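PDB 4MXN: uncharacterized protein from Parabacteroides merdae, which is uncharacterised but probably acts on polysaccharides as a glycosyl hydrolase of family 28, the polygalacturonase family. Local coordinates for residues M209-N215 with F232-P238; A147-M153 with A170-Y176. All coordinates share one frame; numbering follows the deposited sequence. Where two conformers were deposited one is given.

Contact 1 of 2, residues M209-N215 with F232-P238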
HETATM    1  N   MSE A 209      11.135   7.579   9.034  1.00 20.64           N
HETATM    2  CA  MSE A 209      10.556   6.286   9.393  0.50 19.68           C
HETATM    3  C   MSE A 209      10.855   6.008  10.864  1.00 24.70           C
HETATM    4  O   MSE A 209      12.028   5.998  11.251  1.00 23.56           O
HETATM    5  CB  MSE A 209      11.091   5.172   8.478  0.50 21.28           C
HETATM    6  CG  MSE A 209      10.221   3.935   8.498  0.50 27.46           C
HETATM    7 SE   MSE A 209      10.532   2.675   7.050  0.38 34.63          SE
HETATM    8  CE  MSE A 209       9.906   3.726   5.544  0.50 30.87           C
ATOM      9  N   THR A 210       9.791   5.827  11.688  1.00 20.78           N
ATOM     10  CA  THR A 210       9.921   5.626  13.135  1.00 20.84           C
ATOM     11  C   THR A 210       9.070   4.462  13.644  1.00 24.17           C
ATOM     12  O   THR A 210       7.909   4.325  13.254  1.00 22.76           O
ATOM     13  CB  THR A 210       9.514   6.934  13.843  1.00 27.34           C
ATOM     14  OG1 THR A 210      10.170   8.021  13.199  1.00 29.43           O
ATOM     15  CG2 THR A 210       9.856   6.952  15.344  1.00 28.10           C
ATOM     16  N   ASP A 211       9.655   3.640  14.537  1.00 20.42           N
ATOM     17  CA  ASP A 211       8.989   2.510  15.214  1.00 20.69           C
ATOM     18  C   ASP A 211       8.374   1.521  14.223  1.00 25.42           C
ATOM     19  O   ASP A 211       7.261   1.018  14.427  1.00 25.26           O
ATOM     20  CB  ASP A 211       7.908   3.016  16.201  1.00 21.83           C
ATOM     21  CG  ASP A 211       8.468   3.889  17.298  1.00 27.03           C
ATOM     22  OD1 ASP A 211       9.546   3.563  17.816  1.00 26.03           O
ATOM     23  OD2 ASP A 211       7.862   4.928  17.587  1.00 29.15           O
ATOM     24  N   CYS A 212       9.099   1.231  13.157  1.00 23.24           N
ATOM     25  CA  CYS A 212       8.598   0.273  12.179  1.00 22.26           C
ATOM     26  C   CYS A 212       9.191  -1.098  12.430  1.00 26.30           C
ATOM     27  O   CYS A 212      10.358  -1.211  12.817  1.00 25.03           O
ATOM     28  CB  CYS A 212       8.855   0.775  10.764  1.00 21.50           C
ATOM     29  SG  CYS A 212       7.895   2.255  10.368  1.00 24.68           S
ATOM     30  N   TYR A 213       8.354  -2.139  12.281  1.00 23.04           N
ATOM     31  CA  TYR A 213       8.774  -3.527  12.506  1.00 23.43           C
ATOM     32  C   TYR A 213       8.694  -4.312  11.200  1.00 25.67           C
ATOM     33  O   TYR A 213       7.691  -4.211  10.485  1.00 23.94           O
ATOM     34  CB  TYR A 213       7.909  -4.202  13.602  1.00 25.52           C
ATOM     35  CG  TYR A 213       8.382  -5.588  13.988  1.00 28.55           C
ATOM     36  CD1 TYR A 213       9.496  -5.764  14.802  1.00 31.27           C
ATOM     37  CD2 TYR A 213       7.708  -6.727  13.549  1.00 29.72           C
ATOM     38  CE1 TYR A 213       9.944  -7.037  15.150  1.00 33.65           C
ATOM     39  CE2 TYR A 213       8.141  -8.008  13.899  1.00 31.95           C
ATOM     40  CZ  TYR A 213       9.267  -8.159  14.689  1.00 39.64           C
ATOM     41  OH  TYR A 213       9.685  -9.426  15.010  1.00 41.77           O
ATOM     42  N   PHE A 214       9.758  -5.073  10.881  1.00 21.27           N
ATOM     43  CA  PHE A 214       9.824  -5.937   9.689  1.00 21.10           C
ATOM     44  C   PHE A 214       9.961  -7.366  10.214  1.00 28.15           C
ATOM     45  O   PHE A 214      10.950  -7.653  10.876  1.00 27.89           O
ATOM     46  CB  PHE A 214      10.975  -5.512   8.769  1.00 21.98           C
ATOM     47  CG  PHE A 214      10.905  -4.054   8.390  1.00 22.95           C
ATOM     48  CD1 PHE A 214      10.128  -3.634   7.312  1.00 24.40           C
ATOM     49  CD2 PHE A 214      11.573  -3.088   9.142  1.00 23.10           C
ATOM     50  CE1 PHE A 214      10.050  -2.283   6.977  1.00 23.24           C
ATOM     51  CE2 PHE A 214      11.505  -1.744   8.796  1.00 24.98           C
ATOM     52  CZ  PHE A 214      10.740  -1.349   7.723  1.00 23.07           C
ATOM     53  N   ASN A 215       8.936  -8.229  10.027  1.00 27.53           N
ATOM     54  CA  ASN A 215       8.967  -9.565  10.635  1.00 30.03           C
ATOM     55  C   ASN A 215       9.915 -10.591   9.916  1.00 40.08           C
ATOM     56  O   ASN A 215      10.021 -11.744  10.361  1.00 40.87           O
ATOM     57  CB  ASN A 215       7.538 -10.130  10.731  1.00 30.22           C
ATOM     58  CG  ASN A 215       7.073 -10.847   9.492  1.00 51.90           C
ATOM     59  OD1 ASN A 215       7.576 -10.605   8.372  1.00 36.80           O
ATOM     60  ND2 ASN A 215       6.107 -11.751   9.672  1.00 37.23           N
ATOM     61  N   PHE A 232      15.776   7.184  10.033  1.00 31.75           N
ATOM     62  CA  PHE A 232      15.234   5.923  10.535  1.00 31.36           C
ATOM     63  C   PHE A 232      15.462   5.870  12.037  1.00 34.30           C
ATOM     64  O   PHE A 232      16.614   5.937  12.477  1.00 34.91           O
ATOM     65  CB  PHE A 232      15.893   4.722   9.830  1.00 33.61           C
ATOM     66  CG  PHE A 232      15.647   4.641   8.344  1.00 36.71           C
ATOM     67  CD1 PHE A 232      16.462   5.328   7.444  1.00 42.13           C
ATOM     68  CD2 PHE A 232      14.640   3.835   7.837  1.00 39.86           C
ATOM     69  CE1 PHE A 232      16.237   5.242   6.064  1.00 43.34           C
ATOM     70  CE2 PHE A 232      14.421   3.743   6.460  1.00 43.19           C
ATOM     71  CZ  PHE A 232      15.210   4.461   5.585  1.00 41.58           C
ATOM     72  N   THR A 233      14.369   5.802  12.827  1.00 27.88           N
ATOM     73  CA  THR A 233      14.447   5.740  14.294  1.00 27.10           C
ATOM     74  C   THR A 233      13.735   4.492  14.756  1.00 29.95           C
ATOM     75  O   THR A 233      12.545   4.347  14.482  1.00 28.79           O
ATOM     76  CB  THR A 233      13.829   6.998  14.935  1.00 31.41           C
ATOM     77  OG1 THR A 233      14.439   8.161  14.391  1.00 30.22           O
ATOM     78  CG2 THR A 233      13.913   6.997  16.466  1.00 32.50           C
ATOM     79  N   ASN A 234      14.448   3.612  15.479  1.00 25.64           N
ATOM     80  CA  ASN A 234      13.901   2.368  16.028  1.00 25.27           C
ATOM     81  C   ASN A 234      13.108   1.549  14.950  1.00 28.70           C
ATOM     82  O   ASN A 234      11.959   1.146  15.171  1.00 28.36           O
ATOM     83  CB  ASN A 234      13.031   2.673  17.288  1.00 23.37           C
ATOM     84  CG  ASN A 234      12.560   1.442  18.024  1.00 38.92           C
ATOM     85  OD1 ASN A 234      13.279   0.437  18.143  1.00 35.17           O
ATOM     86  ND2 ASN A 234      11.299   1.454  18.441  1.00 27.42           N
ATOM     87  N   CYS A 235      13.728   1.342  13.776  1.00 24.70           N
ATOM     88  CA  CYS A 235      13.166   0.501  12.710  1.00 24.81           C
ATOM     89  C   CYS A 235      13.976  -0.771  12.729  1.00 30.26           C
ATOM     90  O   CYS A 235      15.194  -0.710  12.548  1.00 29.86           O
ATOM     91  CB  CYS A 235      13.207   1.208  11.361  1.00 25.16           C
ATOM     92  SG  CYS A 235      12.164   2.680  11.278  1.00 29.05           S
ATOM     93  N   ILE A 236      13.351  -1.899  13.116  1.00 27.11           N
ATOM     94  CA  ILE A 236      14.091  -3.139  13.362  1.00 27.51           C
ATOM     95  C   ILE A 236      13.511  -4.398  12.690  1.00 29.03           C
ATOM     96  O   ILE A 236      12.335  -4.445  12.348  1.00 25.48           O
ATOM     97  CB  ILE A 236      14.186  -3.388  14.909  1.00 32.52           C
ATOM     98  CG1 ILE A 236      12.773  -3.520  15.565  1.00 34.36           C
ATOM     99  CG2 ILE A 236      15.038  -2.310  15.619  1.00 34.63           C
ATOM    100  CD1 ILE A 236      12.685  -4.448  16.800  1.00 42.51           C
ATOM    101  N   THR A 237      14.366  -5.441  12.578  1.00 26.74           N
ATOM    102  CA  THR A 237      14.027  -6.792  12.122  1.00 26.65           C
ATOM    103  C   THR A 237      13.835  -7.665  13.411  1.00 32.92           C
ATOM    104  O   THR A 237      14.163  -7.163  14.493  1.00 32.50           O
ATOM    105  CB  THR A 237      15.081  -7.327  11.125  1.00 31.03           C
ATOM    106  OG1 THR A 237      16.395  -7.035  11.591  1.00 28.28           O
ATOM    107  CG2 THR A 237      14.882  -6.780   9.717  1.00 30.00           C
ATOM    108  N   PRO A 238      13.308  -8.934  13.353  1.00 31.77           N
ATOM    109  CA  PRO A 238      13.058  -9.711  14.587  1.00 32.71           C
ATOM    110  C   PRO A 238      14.232  -9.855  15.572  1.00 39.05           C
ATOM    111  O   PRO A 238      13.985 -10.000  16.772  1.00 39.66           O
ATOM    112  CB  PRO A 238      12.668 -11.090  14.041  1.00 34.63           C
ATOM    113  CG  PRO A 238      12.016 -10.806  12.792  1.00 37.90           C
ATOM    114  CD  PRO A 238      12.824  -9.689  12.182  1.00 33.06           C
TER
HETATM  115  O   HOH W   1      12.604   8.848  12.588  1.00 34.76           O
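M209 and F232 pair in parallel register, as do T210 and T233, and from there 209-215 and 232-238 run on together as neighbouring rungs near the C-terminal end of a right-handed parallel beta-helix, the fold of family 28. Four backbone hydrogen bonds carry the register: T233 N to M209 O (2.8 Å), D211 N to T233 O, I236 N to C212 O and F214 N to I236 O. D211 and N234 face each other in it (CA to CA 5.0 Å), both in the left-handed backbone region, and the two rungs turn in step there.

One direct side-chain bond spans that corner. N234 CG lies anti to the backbone N (chi1 -173°), which carries ND2 across to the anti lone pair of D211 OD1, 2.8 Å away and in the amide plane; carboxylate and amide planes stand 76° apart. A water donates hydrogen bonds to M209 O and T210 OG1 and is hydrogen-bonded to T233 OG1 at 2.7 Å.

Among apolar contacts, M209 CB meets F232 CD2 at 3.8 Å; the oblique Met-aromatic approach of the M209 selenium, in the conformer described, is tentative. C235 SG reaches back to M209 CG (3.6 Å). I236 CD1 meets the Y213 ring edge in plane, and P238 CG lies 4.3 Å from Y213 CZ.

Because D211 OD1 takes a neutral amide donor, this bond probably leaves the carboxylate's charge unneutralised, at the more exposed side.

Contact 2 of 2, residues A147-M153 with A170-Y176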
ATOM      1  N   ALA A 147       2.701  -7.816 -10.610  1.00 22.85           N
ATOM      2  CA  ALA A 147       2.340  -8.068  -9.215  1.00 22.58           C
ATOM      3  C   ALA A 147       2.335  -6.738  -8.433  1.00 24.36           C
ATOM      4  O   ALA A 147       3.306  -5.975  -8.513  1.00 22.64           O
ATOM      5  CB  ALA A 147       3.299  -9.074  -8.602  1.00 23.25           C
ATOM      6  N   PRO A 148       1.216  -6.400  -7.755  1.00 20.55           N
ATOM      7  CA  PRO A 148       1.155  -5.109  -7.087  1.00 19.46           C
ATOM      8  C   PRO A 148       1.855  -5.068  -5.747  1.00 22.95           C
ATOM      9  O   PRO A 148       1.896  -6.045  -4.993  1.00 21.07           O
ATOM     10  CB  PRO A 148      -0.352  -4.889  -6.887  1.00 21.32           C
ATOM     11  CG  PRO A 148      -0.915  -6.252  -6.743  1.00 25.63           C
ATOM     12  CD  PRO A 148      -0.070  -7.126  -7.635  1.00 22.70           C
ATOM     13  N   ALA A 149       2.342  -3.881  -5.419  1.00 20.14           N
ATOM     14  CA  ALA A 149       2.847  -3.569  -4.100  1.00 19.64           C
ATOM     15  C   ALA A 149       1.626  -3.364  -3.195  1.00 19.09           C
ATOM     16  O   ALA A 149       0.494  -3.322  -3.695  1.00 18.85           O
ATOM     17  CB  ALA A 149       3.694  -2.296  -4.164  1.00 20.83           C
ATOM     18  N   LEU A 150       1.817  -3.244  -1.881  1.00 16.10           N
ATOM     19  CA  LEU A 150       0.655  -2.950  -1.031  1.00 15.76           C
ATOM     20  C   LEU A 150       0.375  -1.452  -1.087  1.00 20.22           C
ATOM     21  O   LEU A 150      -0.780  -1.057  -1.245  1.00 20.05           O
ATOM     22  CB  LEU A 150       0.843  -3.445   0.403  1.00 14.63           C
ATOM     23  CG  LEU A 150       0.929  -4.952   0.555  1.00 18.20           C
ATOM     24  CD1 LEU A 150       1.366  -5.333   1.940  1.00 19.46           C
ATOM     25  CD2 LEU A 150      -0.382  -5.633   0.266  1.00 18.59           C
ATOM     26  N   ILE A 151       1.444  -0.635  -1.019  1.00 18.09           N
ATOM     27  CA  ILE A 151       1.422   0.830  -1.093  1.00 19.77           C
ATOM     28  C   ILE A 151       2.491   1.310  -2.071  1.00 24.60           C
ATOM     29  O   ILE A 151       3.629   0.835  -2.027  1.00 22.34           O
ATOM     30  CB  ILE A 151       1.655   1.436   0.331  1.00 24.56           C
ATOM     31  CG1 ILE A 151       0.449   1.227   1.260  1.00 24.05           C
ATOM     32  CG2 ILE A 151       2.113   2.893   0.290  1.00 28.97           C
ATOM     33  CD1 ILE A 151       0.849   1.439   2.810  1.00 36.68           C
ATOM     34  N   CYS A 152       2.131   2.254  -2.950  1.00 24.74           N
ATOM     35  CA  CYS A 152       3.078   2.854  -3.886  1.00 26.93           C
ATOM     36  C   CYS A 152       2.761   4.341  -4.059  1.00 29.06           C
ATOM     37  O   CYS A 152       1.667   4.678  -4.518  1.00 26.98           O
ATOM     38  CB  CYS A 152       3.087   2.129  -5.230  1.00 29.31           C
ATOM     39  SG  CYS A 152       4.308   2.767  -6.411  1.00 35.16           S
HETATM   40  N   MSE A 153       3.722   5.216  -3.712  1.00 24.14           N
HETATM   41  CA  MSE A 153       3.565   6.670  -3.877  0.50 24.49           C
HETATM   42  C   MSE A 153       4.622   7.205  -4.813  1.00 27.34           C
HETATM   43  O   MSE A 153       5.811   6.958  -4.611  1.00 27.12           O
HETATM   44  CB  MSE A 153       3.641   7.421  -2.540  0.50 26.94           C
HETATM   45  CG  MSE A 153       2.318   7.547  -1.845  0.50 34.18           C
HETATM   46 SE   MSE A 153       2.130   6.150  -0.516  0.38 41.92          SE
HETATM   47  CE  MSE A 153       0.227   6.394  -0.151  0.50 38.45           C
ATOM     48  N   ALA A 170       2.217  -8.934  -2.674  1.00 16.26           N
ATOM     49  CA  ALA A 170       2.407  -9.679  -3.926  1.00 16.04           C
ATOM     50  C   ALA A 170       3.718  -9.289  -4.597  1.00 20.42           C
ATOM     51  O   ALA A 170       4.214 -10.011  -5.454  1.00 21.54           O
ATOM     52  CB  ALA A 170       1.244  -9.422  -4.870  1.00 16.76           C
ATOM     53  N   ASN A 171       4.277  -8.136  -4.207  1.00 18.18           N
ATOM     54  CA  ASN A 171       5.543  -7.653  -4.734  1.00 18.19           C
ATOM     55  C   ASN A 171       6.314  -7.065  -3.533  1.00 21.58           C
ATOM     56  O   ASN A 171       6.558  -7.797  -2.589  1.00 21.91           O
ATOM     57  CB  ASN A 171       5.296  -6.674  -5.878  1.00 21.03           C
ATOM     58  CG  ASN A 171       6.422  -6.637  -6.895  1.00 38.47           C
ATOM     59  OD1 ASN A 171       7.595  -6.782  -6.562  1.00 26.28           O
ATOM     60  ND2 ASN A 171       6.091  -6.410  -8.156  1.00 34.39           N
ATOM     61  N   VAL A 172       6.637  -5.776  -3.542  1.00 19.52           N
ATOM     62  CA  VAL A 172       7.290  -5.067  -2.436  1.00 20.47           C
ATOM     63  C   VAL A 172       6.136  -4.531  -1.580  1.00 23.69           C
ATOM     64  O   VAL A 172       5.061  -4.307  -2.120  1.00 23.24           O
ATOM     65  CB  VAL A 172       8.273  -3.978  -2.980  1.00 25.65           C
ATOM     66  CG1 VAL A 172       8.750  -3.013  -1.894  1.00 26.47           C
ATOM     67  CG2 VAL A 172       9.472  -4.626  -3.662  1.00 26.47           C
ATOM     68  N   ALA A 173       6.295  -4.407  -0.255  1.00 19.57           N
ATOM     69  CA  ALA A 173       5.173  -3.891   0.542  1.00 18.57           C
ATOM     70  C   ALA A 173       4.941  -2.385   0.296  1.00 23.74           C
ATOM     71  O   ALA A 173       3.794  -1.968   0.107  1.00 22.72           O
ATOM     72  CB  ALA A 173       5.407  -4.142   2.014  1.00 18.50           C
ATOM     73  N   GLU A 174       6.022  -1.581   0.307  1.00 19.30           N
ATOM     74  CA  GLU A 174       5.939  -0.124   0.179  1.00 19.17           C
ATOM     75  C   GLU A 174       6.898   0.398  -0.836  1.00 23.71           C
ATOM     76  O   GLU A 174       8.078   0.052  -0.787  1.00 23.92           O
ATOM     77  CB  GLU A 174       6.288   0.562   1.517  1.00 21.23           C
ATOM     78  CG  GLU A 174       5.447   0.253   2.740  1.00 24.06           C
ATOM     79  CD  GLU A 174       6.128   0.659   4.041  1.00 30.86           C
ATOM     80  OE1 GLU A 174       6.274   1.875   4.293  1.00 22.22           O
ATOM     81  OE2 GLU A 174       6.553  -0.242   4.795  1.00 28.83           O
ATOM     82  N   ILE A 175       6.437   1.304  -1.700  1.00 20.47           N
ATOM     83  CA  ILE A 175       7.301   1.940  -2.706  1.00 20.11           C
ATOM     84  C   ILE A 175       7.140   3.442  -2.592  1.00 23.20           C
ATOM     85  O   ILE A 175       6.011   3.936  -2.638  1.00 23.88           O
ATOM     86  CB  ILE A 175       7.018   1.446  -4.153  1.00 23.16           C
ATOM     87  CG1 ILE A 175       7.269  -0.086  -4.312  1.00 23.75           C
ATOM     88  CG2 ILE A 175       7.862   2.261  -5.188  1.00 25.24           C
ATOM     89  CD1 ILE A 175       6.772  -0.636  -5.617  1.00 29.93           C
ATOM     90  N   TYR A 176       8.258   4.162  -2.404  1.00 21.22           N
ATOM     91  CA  TYR A 176       8.273   5.628  -2.329  1.00 21.42           C
ATOM     92  C   TYR A 176       9.234   6.102  -3.389  1.00 25.07           C
ATOM     93  O   TYR A 176      10.428   5.768  -3.351  1.00 25.66           O
ATOM     94  CB  TYR A 176       8.640   6.148  -0.916  1.00 23.19           C
ATOM     95  CG  TYR A 176       7.736   5.587   0.159  1.00 26.04           C
ATOM     96  CD1 TYR A 176       6.433   6.060   0.321  1.00 28.69           C
ATOM     97  CD2 TYR A 176       8.164   4.557   0.990  1.00 26.91           C
ATOM     98  CE1 TYR A 176       5.577   5.508   1.276  1.00 25.64           C
ATOM     99  CE2 TYR A 176       7.317   4.001   1.951  1.00 27.12           C
ATOM    100  CZ  TYR A 176       6.028   4.487   2.095  1.00 26.84           C
ATOM    101  OH  TYR A 176       5.186   3.935   3.026  1.00 25.42           O
TER
HETATM  102  O   HOH W   2       0.338  -6.766  -2.814  1.00 22.06           O
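Two successive coils of the parallel beta-helix meet here, strand 151-153 lying beside strand 174-176 with axes 4.6 Å apart and 3° from parallel. The chain turns a corner at L150, and the parallel bridges run I151-E174, C152-I175 and M153-Y176. I151 N donates to A173 O, I175 N to I151 O and M153 N, nearly straight, to I175 O (2.8 Å). L150 N adds only weak bonds to V172 O and A173 O.

Before the turn, the N171 side chain does the linking. With CG anti to the backbone N, its amide reaches A147, and ND2 donates to A147 O at 2.8 Å and 168°. The acceptor lies in the amide plane, yet the donor stands above the carbonyl plane, 36° out of it; ND2 also makes a weak bond to S144 O. A leucine here would probably leave A147 O without this donor and remove the side-chain tie between the two loops. Nearby, a water donates to P148 O and accepts from A170 N.

The two sides of the ladder differ. On one, C152 SG, disulfide-bonded to C99, rests 3.8 Å from I175 CB, and I175 CD1 packs on A149 CB. On the other, in the conformer described, the selenium of selenomethionine M153 approaches Y176 CE1 at 3.9 Å, a Met-aromatic contact oblique to the ring. Within 170-176, Y176 OH donates to E174 OE1 at 2.7 Å, which probably holds the hydroxyl end in place. Across the strands the side-chain packing is thus apolar, anchored to C99 by the disulfide, and N171 supplies the polar side-chain tie.

Both contacts stack one coil of the beta-helix on the next through parallel backbone bonds, and they bury nearly equal areas, 633 and 630 Å². Their places differ. Contact 2 is buried, its centre about 6 Å from the centre of the chain, in the run of strands from 104-106 to 221-223; contact 1, its centre about 17 Å from the centre of the chain, is partly buried and joins strand 205-210 to strand 230-233. The chemistry follows: the D211-N234 pair of contact 1 is exposed or partly exposed, whereas contact 2 holds a disulfide cysteine and a Y176-E174 bond within 170-176. In the conformers described, each has a selenomethionine beside an aromatic ring, and M209 CE tentatively touches E174 OE1 at 4.3 Å.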